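Local structure of N-acetylneuraminate epimerase (Escherichia coli, 2UVK) at residues B[21-26]-B[89-94]; B[104-109]-B[178-183]. The protein speeds the interconversion of the alpha- and beta-anomers of N-acetylneuraminic acid, probably helping the bacterium to compete for scarce extracellular sialic acid. One frame throughout, in Å; residues are numbered along the deposited sequence. Where two conformers were deposited one is given.

Interaction 1 of 2, residues B[21-26]-B[89-94]; sequences TVYIGL and HKYNPK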
ATOM      1  N   THR B  21       6.598  34.776  -0.615  1.00 22.50           N
ATOM      2  CA  THR B  21       5.136  34.643  -0.477  1.00 21.70           C
ATOM      3  C   THR B  21       4.782  33.322   0.207  1.00 19.74           C
ATOM      4  O   THR B  21       5.126  32.253  -0.285  1.00 18.89           O
ATOM      5  CB  THR B  21       4.427  34.707  -1.841  1.00 21.65           C
ATOM      6  OG1 THR B  21       4.766  35.940  -2.502  1.00 23.76           O
ATOM      7  CG2 THR B  21       2.908  34.628  -1.709  1.00 22.65           C
ATOM      8  N   VAL B  22       4.094  33.439   1.329  1.00 18.21           N
ATOM      9  CA  VAL B  22       3.716  32.264   2.155  1.00 17.59           C
ATOM     10  C   VAL B  22       2.294  31.883   1.799  1.00 17.24           C
ATOM     11  O   VAL B  22       1.432  32.749   1.707  1.00 17.05           O
ATOM     12  CB  VAL B  22       3.754  32.593   3.665  1.00 17.79           C
ATOM     13  CG1 VAL B  22       3.139  31.458   4.491  1.00 18.43           C
ATOM     14  CG2 VAL B  22       5.182  32.885   4.124  1.00 17.62           C
ATOM     15  N   TYR B  23       2.058  30.577   1.628  1.00 16.18           N
ATOM     16  CA  TYR B  23       0.706  30.034   1.364  1.00 16.37           C
ATOM     17  C   TYR B  23       0.347  29.071   2.484  1.00 15.48           C
ATOM     18  O   TYR B  23       1.144  28.208   2.812  1.00 14.93           O
ATOM     19  CB  TYR B  23       0.666  29.274   0.046  1.00 17.73           C
ATOM     20  CG  TYR B  23       0.954  30.134  -1.158  1.00 19.97           C
ATOM     21  CD1 TYR B  23      -0.064  30.619  -1.951  1.00 21.26           C
ATOM     22  CD2 TYR B  23       2.258  30.430  -1.508  1.00 21.71           C
ATOM     23  CE1 TYR B  23       0.216  31.407  -3.069  1.00 21.18           C
ATOM     24  CE2 TYR B  23       2.545  31.217  -2.603  1.00 22.04           C
ATOM     25  CZ  TYR B  23       1.532  31.689  -3.387  1.00 21.99           C
ATOM     26  OH  TYR B  23       1.834  32.478  -4.487  1.00 23.21           O
ATOM     27  N   ILE B  24      -0.825  29.239   3.089  1.00 13.87           N
ATOM     28  CA  ILE B  24      -1.309  28.282   4.099  1.00 13.14           C
ATOM     29  C   ILE B  24      -2.761  27.931   3.878  1.00 12.20           C
ATOM     30  O   ILE B  24      -3.552  28.714   3.361  1.00 12.51           O
ATOM     31  CB  ILE B  24      -1.153  28.810   5.516  1.00 13.48           C
ATOM     32  CG1 ILE B  24      -1.937  30.111   5.708  1.00 14.36           C
ATOM     33  CG2 ILE B  24       0.326  28.987   5.876  1.00 15.10           C
ATOM     34  CD1 ILE B  24      -2.035  30.575   7.122  1.00 13.08           C
ATOM     35  N   GLY B  25      -3.139  26.736   4.309  1.00 10.79           N
ATOM     36  CA  GLY B  25      -4.515  26.334   4.172  1.00 10.31           C
ATOM     37  C   GLY B  25      -4.784  24.972   4.770  1.00 10.42           C
ATOM     38  O   GLY B  25      -3.900  24.294   5.294  1.00  9.64           O
ATOM     39  N   LEU B  26      -6.053  24.632   4.721  1.00  9.83           N
ATOM     40  CA  LEU B  26      -6.542  23.323   5.179  1.00  9.63           C
ATOM     41  C   LEU B  26      -6.415  23.148   6.689  1.00  9.94           C
ATOM     42  O   LEU B  26      -6.378  24.113   7.426  1.00 11.06           O
ATOM     43  CB  LEU B  26      -5.940  22.194   4.356  1.00  9.65           C
ATOM     44  CG  LEU B  26      -6.081  22.336   2.843  1.00 10.70           C
ATOM     45  CD1 LEU B  26      -5.426  21.196   2.068  1.00 11.83           C
ATOM     46  CD2 LEU B  26      -7.568  22.533   2.442  1.00 12.38           C
ATOM     47  N   HIS B  89      -3.766  17.948  -5.987  1.00 11.72           N
ATOM     48  CA  HIS B  89      -4.375  19.156  -6.542  1.00 11.72           C
ATOM     49  C   HIS B  89      -3.282  20.151  -6.862  1.00 12.90           C
ATOM     50  O   HIS B  89      -2.261  20.192  -6.203  1.00 12.69           O
ATOM     51  CB  HIS B  89      -5.356  19.746  -5.545  1.00 11.89           C
ATOM     52  CG  HIS B  89      -6.648  18.993  -5.446  1.00 12.72           C
ATOM     53  ND1 HIS B  89      -6.774  17.810  -4.753  1.00 13.31           N
ATOM     54  CD2 HIS B  89      -7.886  19.276  -5.927  1.00 12.69           C
ATOM     55  CE1 HIS B  89      -8.031  17.393  -4.817  1.00 12.49           C
ATOM     56  NE2 HIS B  89      -8.728  18.269  -5.523  1.00 13.02           N
ATOM     57  N   LYS B  90      -3.515  20.958  -7.900  1.00 13.76           N
ATOM     58  CA  LYS B  90      -2.572  22.004  -8.296  1.00 15.69           C
ATOM     59  C   LYS B  90      -3.239  23.357  -8.229  1.00 15.12           C
ATOM     60  O   LYS B  90      -4.326  23.534  -8.772  1.00 16.10           O
ATOM     61  CB  LYS B  90      -2.094  21.749  -9.720  1.00 15.97           C
ATOM     62  CG  LYS B  90      -1.159  22.811 -10.276  1.00 17.81           C
ATOM     63  CD  LYS B  90      -0.592  22.404 -11.623  1.00 19.17           C
ATOM     64  CE  LYS B  90      -1.643  22.400 -12.717  1.00 23.04           C
ATOM     65  NZ  LYS B  90      -2.053  23.767 -13.145  1.00 27.37           N
ATOM     66  N   TYR B  91      -2.582  24.298  -7.572  1.00 15.68           N
ATOM     67  CA  TYR B  91      -3.052  25.692  -7.514  1.00 15.67           C
ATOM     68  C   TYR B  91      -2.110  26.566  -8.317  1.00 16.55           C
ATOM     69  O   TYR B  91      -0.897  26.545  -8.114  1.00 16.08           O
ATOM     70  CB  TYR B  91      -3.082  26.179  -6.081  1.00 15.58           C
ATOM     71  CG  TYR B  91      -3.382  27.653  -5.918  1.00 15.98           C
ATOM     72  CD1 TYR B  91      -4.676  28.145  -6.043  1.00 16.52           C
ATOM     73  CD2 TYR B  91      -2.359  28.556  -5.638  1.00 17.10           C
ATOM     74  CE1 TYR B  91      -4.950  29.488  -5.869  1.00 17.16           C
ATOM     75  CE2 TYR B  91      -2.640  29.924  -5.485  1.00 16.69           C
ATOM     76  CZ  TYR B  91      -3.925  30.360  -5.590  1.00 16.56           C
ATOM     77  OH  TYR B  91      -4.204  31.693  -5.453  1.00 18.54           O
ATOM     78  N   ASN B  92      -2.701  27.318  -9.243  1.00 17.98           N
ATOM     79  CA  ASN B  92      -1.961  28.285 -10.074  1.00 19.54           C
ATOM     80  C   ASN B  92      -2.131  29.687  -9.478  1.00 19.92           C
ATOM     81  O   ASN B  92      -3.224  30.239  -9.473  1.00 20.36           O
ATOM     82  CB  ASN B  92      -2.461  28.198 -11.520  1.00 19.90           C
ATOM     83  CG  ASN B  92      -1.750  29.167 -12.458  1.00 22.75           C
ATOM     84  OD1 ASN B  92      -0.941  29.976 -12.030  1.00 22.31           O
ATOM     85  ND2 ASN B  92      -2.036  29.054 -13.750  1.00 26.26           N
ATOM     86  N   PRO B  93      -1.066  30.227  -8.887  1.00 21.54           N
ATOM     87  CA  PRO B  93      -1.214  31.544  -8.259  1.00 22.76           C
ATOM     88  C   PRO B  93      -1.488  32.693  -9.244  1.00 24.15           C
ATOM     89  O   PRO B  93      -2.094  33.697  -8.854  1.00 23.71           O
ATOM     90  CB  PRO B  93       0.103  31.746  -7.506  1.00 22.84           C
ATOM     91  CG  PRO B  93       1.020  30.647  -7.923  1.00 23.29           C
ATOM     92  CD  PRO B  93       0.284  29.663  -8.749  1.00 21.31           C
ATOM     93  N   LYS B  94      -1.079  32.530 -10.495  1.00 25.40           N
ATOM     94  CA  LYS B  94      -1.265  33.590 -11.485  1.00 27.18           C
ATOM     95  C   LYS B  94      -2.737  33.767 -11.840  1.00 26.60           C
ATOM     96  O   LYS B  94      -3.182  34.878 -12.170  1.00 27.67           O
ATOM     97  CB  LYS B  94      -0.449  33.282 -12.729  1.00 27.82           C
ATOM     98  CG  LYS B  94       1.041  33.161 -12.445  1.00 29.42           C
ATOM     99  CD  LYS B  94       1.877  33.226 -13.717  1.00 30.52           C
ATOM    100  CE  LYS B  94       3.361  33.270 -13.407  1.00 32.54           C
ATOM    101  NZ  LYS B  94       4.167  33.307 -14.658  1.00 34.89           N
TER
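Tyr23 reaches from strand 21-25 to Tyr91 on strand 88-92 and to Pro93 just past its end, joining two neighbouring blades of a Kelch beta-propeller. The two strands belong to separate four-stranded antiparallel sheets, and even the nearest CA atoms of residues 21-26 and 89-94, those of Tyr23 and Pro93, are 9.9 Å apart, so side chains alone must span the gap. Tyrosine suits this place because it is long, flat and apolar along most of its length. With CG anti to the carbonyl carbon (chi1 -63°) the Tyr23 ring is sent out toward the next blade, and Tyr91, with CG anti to the backbone N (chi1 173°), turns its own ring to cross it at about a right angle. They meet obliquely, with Tyr23 CE1 4.0 Å from Tyr91 CE2. Tyr91 OH is hydrogen-bonded to Asn96, which gives the buried hydroxyl a polar partner, and Phe63 and Trp98 add rings around the tyrosine pair. Beyond Tyr91, Asn92 OD1 accepts from Lys94 N at 3.0 Å, an Asx turn that carries Pro93 at its middle. The rigid pyrrolidine ring, also crossing Tyr23 at about a right angle, presents CB to the end of the phenol, where Tyr23 OH lies 3.6 Å from Pro93 CB.

Interaction 2 of 2, residues B[104-109]-B[178-183]; sequences HAPMGM and QQWSYA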
ATOM      1  N   HIS B 104      -2.601   9.138  -9.567  1.00 12.64           N
ATOM      2  CA  HIS B 104      -2.951   8.162  -8.519  1.00 12.57           C
ATOM      3  C   HIS B 104      -1.721   7.701  -7.754  1.00 11.56           C
ATOM      4  O   HIS B 104      -0.963   6.859  -8.246  1.00 12.39           O
ATOM      5  CB  HIS B 104      -3.639   6.974  -9.181  1.00 13.31           C
ATOM      6  CG  HIS B 104      -4.958   7.344  -9.781  1.00 13.78           C
ATOM      7  ND1 HIS B 104      -5.151   7.576 -11.128  1.00 16.46           N
ATOM      8  CD2 HIS B 104      -6.146   7.578  -9.178  1.00 12.47           C
ATOM      9  CE1 HIS B 104      -6.416   7.910 -11.322  1.00 14.02           C
ATOM     10  NE2 HIS B 104      -7.029   7.952 -10.158  1.00 16.96           N
ATOM     11  N   ALA B 105      -1.520   8.245  -6.560  1.00 10.33           N
ATOM     12  CA  ALA B 105      -0.404   7.806  -5.735  1.00  9.78           C
ATOM     13  C   ALA B 105      -0.626   6.352  -5.312  1.00 10.59           C
ATOM     14  O   ALA B 105      -1.747   5.958  -4.981  1.00 10.42           O
ATOM     15  CB  ALA B 105      -0.275   8.710  -4.526  1.00  9.50           C
ATOM     16  N   PRO B 106       0.438   5.546  -5.331  1.00 10.88           N
ATOM     17  CA  PRO B 106       0.301   4.143  -4.981  1.00 10.65           C
ATOM     18  C   PRO B 106      -0.074   3.861  -3.538  1.00 10.92           C
ATOM     19  O   PRO B 106      -0.518   2.739  -3.232  1.00 12.99           O
ATOM     20  CB  PRO B 106       1.675   3.559  -5.323  1.00 11.87           C
ATOM     21  CG  PRO B 106       2.572   4.706  -5.265  1.00 12.68           C
ATOM     22  CD  PRO B 106       1.803   5.834  -5.824  1.00 10.89           C
HETATM   23  N   MSE B 107       0.110   4.846  -2.669  0.50 10.64           N
HETATM   24  CA  MSE B 107      -0.279   4.735  -1.261  0.50 10.45           C
HETATM   25  C   MSE B 107      -1.107   5.947  -0.853  0.50  9.99           C
HETATM   26  O   MSE B 107      -0.864   7.063  -1.321  0.50  9.67           O
HETATM   27  CB  MSE B 107       0.966   4.615  -0.368  0.50 12.16           C
HETATM   28  CG  MSE B 107       1.510   3.171  -0.178  0.50 16.14           C
HETATM   29 SE   MSE B 107       2.520   2.444  -1.684  0.50 27.13          SE
HETATM   30  CE  MSE B 107       4.133   3.556  -1.576  0.50 26.05           C
ATOM     31  N   GLY B 108      -2.099   5.741   0.013  1.00  9.28           N
ATOM     32  CA  GLY B 108      -2.746   6.857   0.628  1.00  8.78           C
ATOM     33  C   GLY B 108      -1.692   7.697   1.327  1.00  8.12           C
ATOM     34  O   GLY B 108      -0.610   7.202   1.670  1.00  8.73           O
HETATM   35  N   MSE B 109      -1.992   8.970   1.547  1.00  8.31           N
HETATM   36  CA  MSE B 109      -1.046   9.926   2.105  1.00  8.87           C
HETATM   37  C   MSE B 109      -1.683  10.721   3.234  1.00  8.04           C
HETATM   38  O   MSE B 109      -2.397  11.694   2.999  1.00  9.22           O
HETATM   39  CB  MSE B 109      -0.579  10.850   0.984  1.00  9.86           C
HETATM   40  CG  MSE B 109       0.218  10.114  -0.058  1.00  9.77           C
HETATM   41 SE   MSE B 109       0.837  11.304  -1.507  1.00 16.54          SE
HETATM   42  CE  MSE B 109      -0.889  11.586  -2.386  1.00 10.04           C
ATOM     43  N   GLN B 178       2.817  14.341 -14.213  1.00 15.41           N
ATOM     44  CA  GLN B 178       1.828  14.061 -13.139  1.00 15.86           C
ATOM     45  C   GLN B 178       1.795  12.605 -12.684  1.00 14.99           C
ATOM     46  O   GLN B 178       0.800  12.170 -12.073  1.00 15.08           O
ATOM     47  CB  GLN B 178       0.422  14.530 -13.513  1.00 16.33           C
ATOM     48  CG  GLN B 178       0.459  15.948 -14.054  1.00 16.97           C
ATOM     49  CD  GLN B 178      -0.882  16.503 -14.487  1.00 18.67           C
ATOM     50  OE1 GLN B 178      -1.896  15.835 -14.428  1.00 19.53           O
ATOM     51  NE2 GLN B 178      -0.876  17.767 -14.955  1.00 22.27           N
ATOM     52  N   GLN B 179       2.881  11.884 -12.960  1.00 13.96           N
ATOM     53  CA  GLN B 179       2.992  10.473 -12.643  1.00 13.70           C
ATOM     54  C   GLN B 179       3.843  10.257 -11.416  1.00 13.22           C
ATOM     55  O   GLN B 179       4.712  11.076 -11.077  1.00 12.62           O
ATOM     56  CB  GLN B 179       3.610   9.697 -13.806  1.00 13.76           C
ATOM     57  CG  GLN B 179       2.896   9.843 -15.119  1.00 13.81           C
ATOM     58  CD  GLN B 179       1.439   9.479 -15.024  1.00 12.82           C
ATOM     59  OE1 GLN B 179       1.096   8.316 -14.788  1.00 15.30           O
ATOM     60  NE2 GLN B 179       0.560  10.471 -15.180  1.00 16.68           N
ATOM     61  N   TRP B 180       3.591   9.103 -10.777  1.00 12.21           N
ATOM     62  CA  TRP B 180       4.285   8.661  -9.556  1.00 11.30           C
ATOM     63  C   TRP B 180       5.271   7.558  -9.856  1.00 11.92           C
ATOM     64  O   TRP B 180       4.958   6.627 -10.581  1.00 12.91           O
ATOM     65  CB  TRP B 180       3.267   8.134  -8.529  1.00 10.78           C
ATOM     66  CG  TRP B 180       2.435   9.222  -7.991  1.00  9.78           C
ATOM     67  CD1 TRP B 180       1.259   9.699  -8.501  1.00  9.92           C
ATOM     68  CD2 TRP B 180       2.707   9.996  -6.825  1.00  9.27           C
ATOM     69  NE1 TRP B 180       0.806  10.733  -7.740  1.00  9.84           N
ATOM     70  CE2 TRP B 180       1.686  10.965  -6.717  1.00  9.42           C
ATOM     71  CE3 TRP B 180       3.774  10.034  -5.915  1.00 10.37           C
ATOM     72  CZ2 TRP B 180       1.650  11.903  -5.674  1.00  9.14           C
ATOM     73  CZ3 TRP B 180       3.737  10.953  -4.875  1.00 10.32           C
ATOM     74  CH2 TRP B 180       2.687  11.891  -4.767  1.00 10.17           C
ATOM     75  N   SER B 181       6.460   7.669  -9.281  1.00 11.92           N
ATOM     76  CA  SER B 181       7.511   6.676  -9.477  1.00 13.25           C
ATOM     77  C   SER B 181       8.048   6.145  -8.158  1.00 13.32           C
ATOM     78  O   SER B 181       8.041   6.836  -7.142  1.00 13.58           O
ATOM     79  CB  SER B 181       8.677   7.297 -10.272  1.00 13.74           C
ATOM     80  OG  SER B 181       8.266   7.668 -11.573  1.00 17.33           O
ATOM     81  N   TYR B 182       8.545   4.913  -8.204  1.00 13.59           N
ATOM     82  CA  TYR B 182       9.341   4.384  -7.116  1.00 14.36           C
ATOM     83  C   TYR B 182      10.682   5.132  -7.066  1.00 14.70           C
ATOM     84  O   TYR B 182      11.405   5.180  -8.082  1.00 16.62           O
ATOM     85  CB  TYR B 182       9.592   2.909  -7.336  1.00 15.24           C
ATOM     86  CG  TYR B 182      10.527   2.279  -6.323  1.00 16.57           C
ATOM     87  CD1 TYR B 182      10.035   1.652  -5.187  1.00 16.86           C
ATOM     88  CD2 TYR B 182      11.918   2.310  -6.500  1.00 16.46           C
ATOM     89  CE1 TYR B 182      10.892   1.075  -4.248  1.00 18.78           C
ATOM     90  CE2 TYR B 182      12.772   1.750  -5.567  1.00 18.05           C
ATOM     91  CZ  TYR B 182      12.259   1.122  -4.449  1.00 17.99           C
ATOM     92  OH  TYR B 182      13.108   0.528  -3.516  1.00 19.77           O
ATOM     93  N   ALA B 183      11.017   5.697  -5.912  1.00 13.81           N
ATOM     94  CA  ALA B 183      12.269   6.438  -5.708  1.00 14.38           C
ATOM     95  C   ALA B 183      13.215   5.786  -4.703  1.00 15.19           C
ATOM     96  O   ALA B 183      14.379   6.181  -4.594  1.00 17.71           O
ATOM     97  CB  ALA B 183      11.962   7.855  -5.312  1.00 14.81           C
TER
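The indole of Trp180 lies beneath the backbone and side chain of Ala105, the loop residue resting on one face of the ring system. Ala105 CA stands 3.7 Å from the centroid of the five-membered ring and only 6° off its normal, a CH-pi contact of nearly ideal geometry. The methyl continues over the same face, with Ala105 CB 3.7 Å from Trp180 CE2, and the small size of alanine lets the main chain come down this close. Pro106 follows at the root of the side chain, where its CD packs 3.8 Å from Trp180 CB. Met109, a selenomethionine in this crystal, runs head-on toward the indole and meets its six-membered ring from the same side as Ala105, its chain extended through chi2 (-180°) and then bent at chi3. Its SE lies 3.8 Å from Trp180 CH2 and 47° off the normal of the six-membered ring, an oblique Met-aromatic contact. Phe173 and Val123 also pack against the indole, within the blade that strand 179-185 borders.

The contact thus seats the loop between strands 97-100 and 112-117 against the next blade of the Kelch propeller. The second subunit of the homodimer meets the same loop: its Asn130 and Asn128 donate to Ala105 O and Pro106 O. A leucine in place of Trp180 would probably leave Ala105 without a flat aromatic surface and Met109 without its ring partner, opening a gap under the loop. Trp180 NE1 has a weak hydrogen bond to Ser103 OG, which gives the buried N-H a polar partner just before the loop segment. The chemistry therefore divides the work: across these two segments dispersion and CH-pi attraction hold the loop to the indole, while Pro106 O is bonded across the dimer interface and Ala105 O is shared between that interface and Asn86 of its own chain.

Both contacts join successive blades of one propeller, and residues of the second blade take part in each: strand 88-92 in interaction 1 and the loop after strand 97-100 in interaction 2. Along the chain they come in series, and their centres are 21 Å apart; the nearest atoms, about 5 Å apart, do not touch. The centres lie 17 and 18 Å from that of the chain, and both contacts are away from the predicted proton acceptor, Glu209, so they are best read as packing between blades. They differ in their surroundings: the other subunit leaves the segments of interaction 1 untouched, but packs against those of interaction 2, where blade packing and dimerisation coincide.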